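Local structure of ubiquitin-like-specific protease 2 (Saccharomyces cerevisiae, 5LNB) at residues 161-166 with 173-178; 59-64 with 218-223. The protein removes SUMO from modified proteins as a cysteine protease, and is represented here by its Ulp1-type catalytic domain. All blocks are in the same frame, centred on the assembly; numbering follows the deposited sequence.

Helix 172-190, in interaction 1, and helix 215-228, in interaction 2, pack on opposite faces of the central sheet, with helix 51-67 behind helix 215-228. The centres of the two contacts lie about 18 Å apart. Phe-164 bridges them: Ile-161 and Thr-163 of the same strand face helix 172-190, while its own ring points the other way, with Phe-164 CD1 3.7 Å from Asn-222 CB. Beyond it, Ser-166 CB packs 3.6 Å from His-218 CG. Around this seam lie Asp-165, hydrogen-bonded to His-122, and Cys-215 at the start of helix 215-228, consistent with the Cys-His-Asp triad of the C48 peptidases.

Interaction 1 of 2, residues 161-166 with 173-178; sequences ILTFDS and REIDPI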
ATOM      1  N   ILE A 161      -5.070 -13.012  -3.104  1.00 26.29           N
ATOM      2  CA  ILE A 161      -4.984 -11.806  -2.295  1.00 22.02           C
ATOM      3  C   ILE A 161      -3.762 -11.982  -1.406  1.00 22.00           C
ATOM      4  O   ILE A 161      -3.819 -12.670  -0.385  1.00 24.71           O
ATOM      5  CB  ILE A 161      -6.259 -11.563  -1.488  1.00 24.09           C
ATOM      6  CG1 ILE A 161      -7.458 -11.430  -2.447  1.00 22.24           C
ATOM      7  CG2 ILE A 161      -6.095 -10.322  -0.589  1.00 17.13           C
ATOM      8  CD1 ILE A 161      -8.791 -11.300  -1.757  1.00 21.86           C
ATOM      9  N   LEU A 162      -2.642 -11.390  -1.818  1.00 21.00           N
ATOM     10  CA  LEU A 162      -1.380 -11.544  -1.103  1.00 20.10           C
ATOM     11  C   LEU A 162      -1.387 -10.614   0.108  1.00 22.13           C
ATOM     12  O   LEU A 162      -1.316  -9.389  -0.043  1.00 16.92           O
ATOM     13  CB  LEU A 162      -0.213 -11.254  -2.044  1.00 19.11           C
ATOM     14  CG  LEU A 162      -0.232 -12.009  -3.382  1.00 24.97           C
ATOM     15  CD1 LEU A 162       0.928 -11.568  -4.287  1.00 20.71           C
ATOM     16  CD2 LEU A 162      -0.205 -13.529  -3.173  1.00 20.50           C
ATOM     17  N   THR A 163      -1.487 -11.193   1.304  1.00 17.65           N
ATOM     18  CA  THR A 163      -1.698 -10.465   2.553  1.00 25.09           C
ATOM     19  C   THR A 163      -0.464 -10.594   3.440  1.00 25.84           C
ATOM     20  O   THR A 163      -0.011 -11.712   3.719  1.00 28.20           O
ATOM     21  CB  THR A 163      -2.928 -11.009   3.292  1.00 28.76           C
ATOM     22  OG1 THR A 163      -4.024 -11.112   2.381  1.00 28.96           O
ATOM     23  CG2 THR A 163      -3.330 -10.091   4.442  1.00 20.70           C
ATOM     24  N   PHE A 164       0.070  -9.458   3.901  1.00 19.10           N
ATOM     25  CA  PHE A 164       1.321  -9.468   4.651  1.00 21.17           C
ATOM     26  C   PHE A 164       1.241  -8.513   5.838  1.00 25.14           C
ATOM     27  O   PHE A 164       0.730  -7.393   5.727  1.00 22.96           O
ATOM     28  CB  PHE A 164       2.522  -9.125   3.748  1.00 16.80           C
ATOM     29  CG  PHE A 164       2.245  -8.030   2.742  1.00 20.21           C
ATOM     30  CD1 PHE A 164       2.682  -6.724   2.972  1.00 19.64           C
ATOM     31  CD2 PHE A 164       1.543  -8.301   1.569  1.00 19.86           C
ATOM     32  CE1 PHE A 164       2.434  -5.716   2.052  1.00 18.21           C
ATOM     33  CE2 PHE A 164       1.282  -7.292   0.649  1.00 15.40           C
ATOM     34  CZ  PHE A 164       1.735  -5.996   0.888  1.00 14.93           C
ATOM     35  N   ASP A 165       1.744  -8.981   6.978  1.00 24.67           N
ATOM     36  CA  ASP A 165       1.557  -8.322   8.262  1.00 25.84           C
ATOM     37  C   ASP A 165       2.822  -8.533   9.081  1.00 23.19           C
ATOM     38  O   ASP A 165       3.286  -9.667   9.214  1.00 22.45           O
ATOM     39  CB  ASP A 165       0.338  -8.911   8.987  1.00 23.35           C
ATOM     40  CG  ASP A 165       0.038  -8.232  10.314  1.00 25.20           C
ATOM     41  OD1 ASP A 165       0.724  -7.255  10.691  1.00 25.42           O
ATOM     42  OD2 ASP A 165      -0.916  -8.682  10.981  1.00 25.07           O
ATOM     43  N   SER A 166       3.377  -7.449   9.620  1.00 17.90           N
ATOM     44  CA  SER A 166       4.559  -7.575  10.456  1.00 20.57           C
ATOM     45  C   SER A 166       4.244  -8.209  11.802  1.00 23.14           C
ATOM     46  O   SER A 166       5.163  -8.695  12.466  1.00 21.25           O
ATOM     47  CB  SER A 166       5.224  -6.209  10.657  1.00 20.12           C
ATOM     48  OG  SER A 166       4.290  -5.263  11.139  1.00 22.69           O
ATOM     49  N   ARG A 173     -10.700 -13.261   8.435  1.00 26.01           N
ATOM     50  CA  ARG A 173     -11.916 -12.495   8.692  1.00 34.89           C
ATOM     51  C   ARG A 173     -11.874 -11.119   8.031  1.00 35.08           C
ATOM     52  O   ARG A 173     -12.889 -10.652   7.502  1.00 34.80           O
ATOM     53  CB  ARG A 173     -12.150 -12.351  10.193  1.00 42.44           C
ATOM     54  CG  ARG A 173     -12.840 -13.541  10.841  1.00 53.86           C
ATOM     55  CD  ARG A 173     -13.122 -13.291  12.319  1.00 62.68           C
ATOM     56  NE  ARG A 173     -11.892 -13.139  13.097  1.00 71.71           N
ATOM     57  CZ  ARG A 173     -11.377 -11.972  13.472  1.00 74.02           C
ATOM     58  NH1 ARG A 173     -11.991 -10.840  13.149  1.00 75.68           N
ATOM     59  NH2 ARG A 173     -10.248 -11.935  14.172  1.00 71.10           N
ATOM     60  N   GLU A 174     -10.719 -10.443   8.066  1.00 25.74           N
ATOM     61  CA  GLU A 174     -10.620  -9.097   7.499  1.00 21.97           C
ATOM     62  C   GLU A 174     -10.506  -9.102   5.981  1.00 24.14           C
ATOM     63  O   GLU A 174     -10.831  -8.096   5.349  1.00 19.55           O
ATOM     64  CB  GLU A 174      -9.409  -8.338   8.070  1.00 21.06           C
ATOM     65  CG  GLU A 174      -9.458  -8.101   9.569  1.00 31.68           C
ATOM     66  CD  GLU A 174      -8.983  -9.307  10.369  1.00 44.05           C
ATOM     67  OE1 GLU A 174      -7.899  -9.841  10.050  1.00 48.88           O
ATOM     68  OE2 GLU A 174      -9.691  -9.722  11.310  1.00 49.57           O
ATOM     69  N   ILE A 175     -10.024 -10.186   5.381  1.00 25.41           N
ATOM     70  CA  ILE A 175      -9.925 -10.244   3.930  1.00 27.08           C
ATOM     71  C   ILE A 175     -11.230 -10.696   3.283  1.00 29.73           C
ATOM     72  O   ILE A 175     -11.432 -10.453   2.084  1.00 25.29           O
ATOM     73  CB  ILE A 175      -8.767 -11.164   3.508  1.00 28.20           C
ATOM     74  CG1 ILE A 175      -7.431 -10.550   3.940  1.00 25.97           C
ATOM     75  CG2 ILE A 175      -8.825 -11.470   2.006  1.00 25.06           C
ATOM     76  CD1 ILE A 175      -7.234  -9.123   3.512  1.00 22.19           C
ATOM     77  N   ASP A 176     -12.128 -11.327   4.041  1.00 31.73           N
ATOM     78  CA  ASP A 176     -13.379 -11.789   3.455  1.00 28.10           C
ATOM     79  C   ASP A 176     -14.183 -10.657   2.825  1.00 30.64           C
ATOM     80  O   ASP A 176     -14.753 -10.873   1.748  1.00 32.57           O
ATOM     81  CB  ASP A 176     -14.210 -12.540   4.507  1.00 30.26           C
ATOM     82  CG  ASP A 176     -15.562 -12.999   3.971  1.00 41.77           C
ATOM     83  OD1 ASP A 176     -16.569 -12.277   4.173  1.00 45.72           O
ATOM     84  OD2 ASP A 176     -15.613 -14.068   3.315  1.00 40.94           O
ATOM     85  N   PRO A 177     -14.282  -9.468   3.424  1.00 32.31           N
ATOM     86  CA  PRO A 177     -14.978  -8.372   2.730  1.00 29.00           C
ATOM     87  C   PRO A 177     -14.364  -8.042   1.385  1.00 29.88           C
ATOM     88  O   PRO A 177     -15.071  -7.574   0.487  1.00 28.72           O
ATOM     89  CB  PRO A 177     -14.848  -7.198   3.711  1.00 28.50           C
ATOM     90  CG  PRO A 177     -14.693  -7.842   5.043  1.00 32.36           C
ATOM     91  CD  PRO A 177     -13.925  -9.112   4.807  1.00 31.99           C
ATOM     92  N   ILE A 178     -13.064  -8.266   1.209  1.00 29.19           N
ATOM     93  CA  ILE A 178     -12.461  -7.964  -0.082  1.00 26.86           C
ATOM     94  C   ILE A 178     -12.852  -9.019  -1.102  1.00 26.46           C
ATOM     95  O   ILE A 178     -13.064  -8.709  -2.280  1.00 27.73           O
ATOM     96  CB  ILE A 178     -10.933  -7.819   0.044  1.00 25.21           C
ATOM     97  CG1 ILE A 178     -10.590  -6.702   1.035  1.00 23.94           C
ATOM     98  CG2 ILE A 178     -10.319  -7.535  -1.329  1.00 16.41           C
ATOM     99  CD1 ILE A 178      -9.107  -6.496   1.247  1.00 26.33           C
TER
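Ile-161 and Ile-175 lie alongside one another, their side chains running in opposing directions, where strand 161-164 faces helix 173-178. The methyl CG2 of Ile-175 settles between the two branches of Ile-161, 3.8 Å from Ile-161 CD1 and 3.9 Å from Ile-161 CG2. One turn on, Ile-178 CG2 approaches the same Ile-161 CD1 at 4.1 Å, a looser touch. Beta-branched residues suit these two strand positions, since Ile-161 and Thr-163 each meet Ile-175 with both branches. Thr-163 meets Ile-175 tip to tip: Thr-163 OG1 is 3.8 Å from Ile-175 CG1, and the bent end of the isoleucine (chi2 -52°) brings Ile-175 CD1 to 4.1 Å from Thr-163 CG2. The hydroxyl can lie against hydrocarbon because Thr-163 OG1 gives its hydrogen to Ile-161 O at 3.2 Å, approaching from above the carbonyl plane, 61° out of it. With an alanine in place of Thr-163, Ile-175 CG1 and CD1 would probably face a gap, and Ile-161 O would lose its hydroxyl donor.

The outer side of the helix is looser and polar. Asp-176 points away from the strand and pairs with Lys-196, while exposed Arg-173 places NH1 3.1 Å from Glu-174 OE2, an attraction of charges without a directed N-H. Inward, Met-201 on the adjacent strand 199-203 and Ile-117 on strand 112-119 extend the apolar bed under Ile-175, and Ile-117 also touches Ile-178. Helix 172-190 thus forms the crossover of a beta-alpha-beta unit, linking strand 159-164 to the parallel strand 199-203 in the central sheet of the Ulp1-type catalytic domain.

Interaction 2 of 2, residues 59-64 with 218-223; sequences KFYIES and HVILNI
Helix-to-helix packing in the papain-like (clan CA) protease fold joins helix 51-67 to helix 215-228 here, Tyr-61 and Ile-62 meeting Ile-220 and Ile-223. Helix 215-228 begins at Cys-215, probably the nucleophile, as in other C48 peptidases, so the contact lies one to two turns behind that end.

Tyr-61 makes the closer touch. Its ring crosses Ile-220 obliquely and offers an edge: Ile-220 CG2 lies near the ring plane, 3.8 Å from Tyr-61 CE2 and 4.0 Å from Tyr-61 CD2. With CG beside its backbone N and opposite the carbonyl carbon (chi1 -72°), the tyrosine projects across the groove between the helices. A flat, long side chain suits this place, spanning the gap while the residue stays partly exposed. One face of the same ring carries Phe-60 CD2, 3.7 Å above its plane and offset toward the rim. Leu-268 of helix 264-285 touches both Tyr-61 and Ile-220, so a third helix closes the seam.

Deeper in, the contact is slacker. Ile-62 CG1 comes to 4.3 Å from Ile-223 CG2, two buried aliphatic chains brushing at single points. Ile-220 gains further neighbours in Leu-54 and Phe-57, earlier on helix 51-67, and Ser-125 of the central sheet lies against Ile-223. On the other helix face, His-218 ND1 and Asn-222 OD1 both bond to Arg-261.

Charges on helix 51-67 keep clear of this apolar seam. Lys-59, which also pairs with Asp-29, reaches one turn along its helix to Glu-63, itself bridged to Arg-73; Lys-59 NZ meets Glu-63 OE2 at 3.1 Å, 36° out of the carboxylate plane.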
ATOM      1  N   LYS A  59       2.006   5.637  -2.498  1.00 20.56           N
ATOM      2  CA  LYS A  59       2.001   6.329  -3.779  1.00 17.65           C
ATOM      3  C   LYS A  59       3.420   6.650  -4.232  1.00 20.71           C
ATOM      4  O   LYS A  59       3.788   6.406  -5.387  1.00 22.68           O
ATOM      5  CB  LYS A  59       1.169   7.601  -3.662  1.00 25.45           C
ATOM      6  CG  LYS A  59       1.080   8.417  -4.927  1.00 33.58           C
ATOM      7  CD  LYS A  59       0.153   7.762  -5.921  1.00 37.69           C
ATOM      8  CE  LYS A  59      -0.258   8.746  -7.032  1.00 41.25           C
ATOM      9  NZ  LYS A  59      -0.752   8.034  -8.244  1.00 39.70           N
ATOM     10  N   PHE A  60       4.234   7.192  -3.326  1.00 22.98           N
ATOM     11  CA  PHE A  60       5.585   7.607  -3.684  1.00 22.49           C
ATOM     12  C   PHE A  60       6.396   6.442  -4.256  1.00 22.32           C
ATOM     13  O   PHE A  60       7.004   6.559  -5.329  1.00 21.66           O
ATOM     14  CB  PHE A  60       6.267   8.216  -2.456  1.00 20.04           C
ATOM     15  CG  PHE A  60       7.636   8.757  -2.735  1.00 23.79           C
ATOM     16  CD1 PHE A  60       7.799  10.021  -3.285  1.00 22.39           C
ATOM     17  CD2 PHE A  60       8.762   7.999  -2.457  1.00 21.07           C
ATOM     18  CE1 PHE A  60       9.058  10.523  -3.544  1.00 26.76           C
ATOM     19  CE2 PHE A  60      10.027   8.498  -2.716  1.00 24.66           C
ATOM     20  CZ  PHE A  60      10.177   9.764  -3.258  1.00 24.38           C
ATOM     21  N   TYR A  61       6.409   5.297  -3.564  1.00 21.58           N
ATOM     22  CA  TYR A  61       7.261   4.197  -4.002  1.00 25.11           C
ATOM     23  C   TYR A  61       6.693   3.428  -5.189  1.00 29.77           C
ATOM     24  O   TYR A  61       7.461   2.792  -5.921  1.00 35.58           O
ATOM     25  CB  TYR A  61       7.542   3.250  -2.836  1.00 17.70           C
ATOM     26  CG  TYR A  61       8.480   3.881  -1.838  1.00 23.83           C
ATOM     27  CD1 TYR A  61       9.739   4.325  -2.238  1.00 19.84           C
ATOM     28  CD2 TYR A  61       8.101   4.078  -0.513  1.00 17.79           C
ATOM     29  CE1 TYR A  61      10.598   4.935  -1.339  1.00 20.77           C
ATOM     30  CE2 TYR A  61       8.957   4.684   0.394  1.00 18.65           C
ATOM     31  CZ  TYR A  61      10.197   5.107  -0.025  1.00 20.12           C
ATOM     32  OH  TYR A  61      11.048   5.695   0.873  1.00 25.85           O
ATOM     33  N   ILE A  62       5.383   3.487  -5.419  1.00 22.97           N
ATOM     34  CA  ILE A  62       4.852   2.862  -6.626  1.00 20.88           C
ATOM     35  C   ILE A  62       5.137   3.725  -7.847  1.00 23.18           C
ATOM     36  O   ILE A  62       5.461   3.212  -8.924  1.00 24.30           O
ATOM     37  CB  ILE A  62       3.356   2.573  -6.453  1.00 18.53           C
ATOM     38  CG1 ILE A  62       3.175   1.435  -5.439  1.00 20.41           C
ATOM     39  CG2 ILE A  62       2.728   2.217  -7.783  1.00 21.46           C
ATOM     40  CD1 ILE A  62       1.734   1.111  -5.136  1.00 18.40           C
ATOM     41  N   GLU A  63       5.052   5.045  -7.693  1.00 24.61           N
ATOM     42  CA  GLU A  63       5.431   5.941  -8.777  1.00 26.67           C
ATOM     43  C   GLU A  63       6.906   5.789  -9.121  1.00 25.69           C
ATOM     44  O   GLU A  63       7.288   5.851 -10.295  1.00 29.29           O
ATOM     45  CB  GLU A  63       5.109   7.381  -8.389  1.00 24.72           C
ATOM     46  CG  GLU A  63       3.620   7.668  -8.339  1.00 33.41           C
ATOM     47  CD  GLU A  63       3.001   7.783  -9.734  1.00 42.68           C
ATOM     48  OE1 GLU A  63       3.696   8.271 -10.655  1.00 41.64           O
ATOM     49  OE2 GLU A  63       1.822   7.384  -9.907  1.00 45.16           O
ATOM     50  N   SER A  64       7.752   5.599  -8.110  1.00 22.88           N
ATOM     51  CA  SER A  64       9.164   5.347  -8.374  1.00 27.29           C
ATOM     52  C   SER A  64       9.334   4.096  -9.215  1.00 25.60           C
ATOM     53  O   SER A  64      10.123   4.076 -10.168  1.00 29.70           O
ATOM     54  CB  SER A  64       9.927   5.221  -7.055  1.00 36.42           C
ATOM     55  OG  SER A  64      11.202   4.642  -7.252  1.00 44.27           O
ATOM     56  N   HIS A 218       6.339  -0.868   8.400  1.00 22.23           N
ATOM     57  CA  HIS A 218       6.546  -2.126   7.691  1.00 19.47           C
ATOM     58  C   HIS A 218       5.689  -2.209   6.435  1.00 18.54           C
ATOM     59  O   HIS A 218       6.150  -2.713   5.408  1.00 19.90           O
ATOM     60  CB  HIS A 218       6.264  -3.304   8.612  1.00 16.54           C
ATOM     61  CG  HIS A 218       7.327  -3.511   9.638  1.00 23.93           C
ATOM     62  ND1 HIS A 218       8.454  -4.262   9.394  1.00 25.00           N
ATOM     63  CD2 HIS A 218       7.446  -3.045  10.904  1.00 20.68           C
ATOM     64  CE1 HIS A 218       9.218  -4.260  10.469  1.00 24.73           C
ATOM     65  NE2 HIS A 218       8.631  -3.526  11.398  1.00 27.44           N
ATOM     66  N   VAL A 219       4.439  -1.727   6.496  1.00 16.51           N
ATOM     67  CA  VAL A 219       3.601  -1.714   5.298  1.00 18.13           C
ATOM     68  C   VAL A 219       4.292  -0.938   4.182  1.00 22.32           C
ATOM     69  O   VAL A 219       4.404  -1.412   3.046  1.00 23.33           O
ATOM     70  CB  VAL A 219       2.207  -1.132   5.600  1.00 17.66           C
ATOM     71  CG1 VAL A 219       1.524  -0.728   4.284  1.00 20.33           C
ATOM     72  CG2 VAL A 219       1.341  -2.150   6.332  1.00 14.85           C
ATOM     73  N   ILE A 220       4.761   0.274   4.495  1.00 20.44           N
ATOM     74  CA  ILE A 220       5.440   1.103   3.505  1.00 17.80           C
ATOM     75  C   ILE A 220       6.615   0.347   2.892  1.00 20.29           C
ATOM     76  O   ILE A 220       6.767   0.291   1.665  1.00 19.70           O
ATOM     77  CB  ILE A 220       5.886   2.430   4.146  1.00 21.05           C
ATOM     78  CG1 ILE A 220       4.664   3.287   4.508  1.00 19.25           C
ATOM     79  CG2 ILE A 220       6.888   3.189   3.237  1.00 19.19           C
ATOM     80  CD1 ILE A 220       4.981   4.486   5.405  1.00 17.00           C
ATOM     81  N   LEU A 221       7.457  -0.265   3.735  1.00 20.76           N
ATOM     82  CA  LEU A 221       8.664  -0.884   3.203  1.00 16.76           C
ATOM     83  C   LEU A 221       8.384  -2.215   2.523  1.00 19.52           C
ATOM     84  O   LEU A 221       9.109  -2.590   1.595  1.00 18.42           O
ATOM     85  CB  LEU A 221       9.709  -1.041   4.303  1.00 26.56           C
ATOM     86  CG  LEU A 221      10.557   0.246   4.359  1.00 30.07           C
ATOM     87  CD1 LEU A 221      10.011   1.266   5.349  1.00 24.78           C
ATOM     88  CD2 LEU A 221      12.007  -0.041   4.604  1.00 34.80           C
ATOM     89  N   ASN A 222       7.333  -2.928   2.943  1.00 16.82           N
ATOM     90  CA  ASN A 222       6.978  -4.168   2.265  1.00 19.91           C
ATOM     91  C   ASN A 222       6.423  -3.883   0.876  1.00 23.37           C
ATOM     92  O   ASN A 222       6.796  -4.547  -0.100  1.00 24.58           O
ATOM     93  CB  ASN A 222       5.976  -4.960   3.111  1.00 20.59           C
ATOM     94  CG  ASN A 222       6.613  -5.552   4.367  1.00 20.53           C
ATOM     95  OD1 ASN A 222       7.833  -5.743   4.432  1.00 17.50           O
ATOM     96  ND2 ASN A 222       5.792  -5.836   5.367  1.00 17.85           N
ATOM     97  N   ILE A 223       5.553  -2.878   0.767  1.00 21.05           N
ATOM     98  CA  ILE A 223       5.065  -2.457  -0.543  1.00 19.46           C
ATOM     99  C   ILE A 223       6.219  -1.952  -1.395  1.00 18.36           C
ATOM    100  O   ILE A 223       6.341  -2.297  -2.576  1.00 23.67           O
ATOM    101  CB  ILE A 223       3.960  -1.395  -0.385  1.00 17.18           C
ATOM    102  CG1 ILE A 223       2.686  -2.058   0.168  1.00 15.84           C
ATOM    103  CG2 ILE A 223       3.711  -0.690  -1.716  1.00 15.77           C
ATOM    104  CD1 ILE A 223       1.560  -1.116   0.507  1.00 14.18           C
TER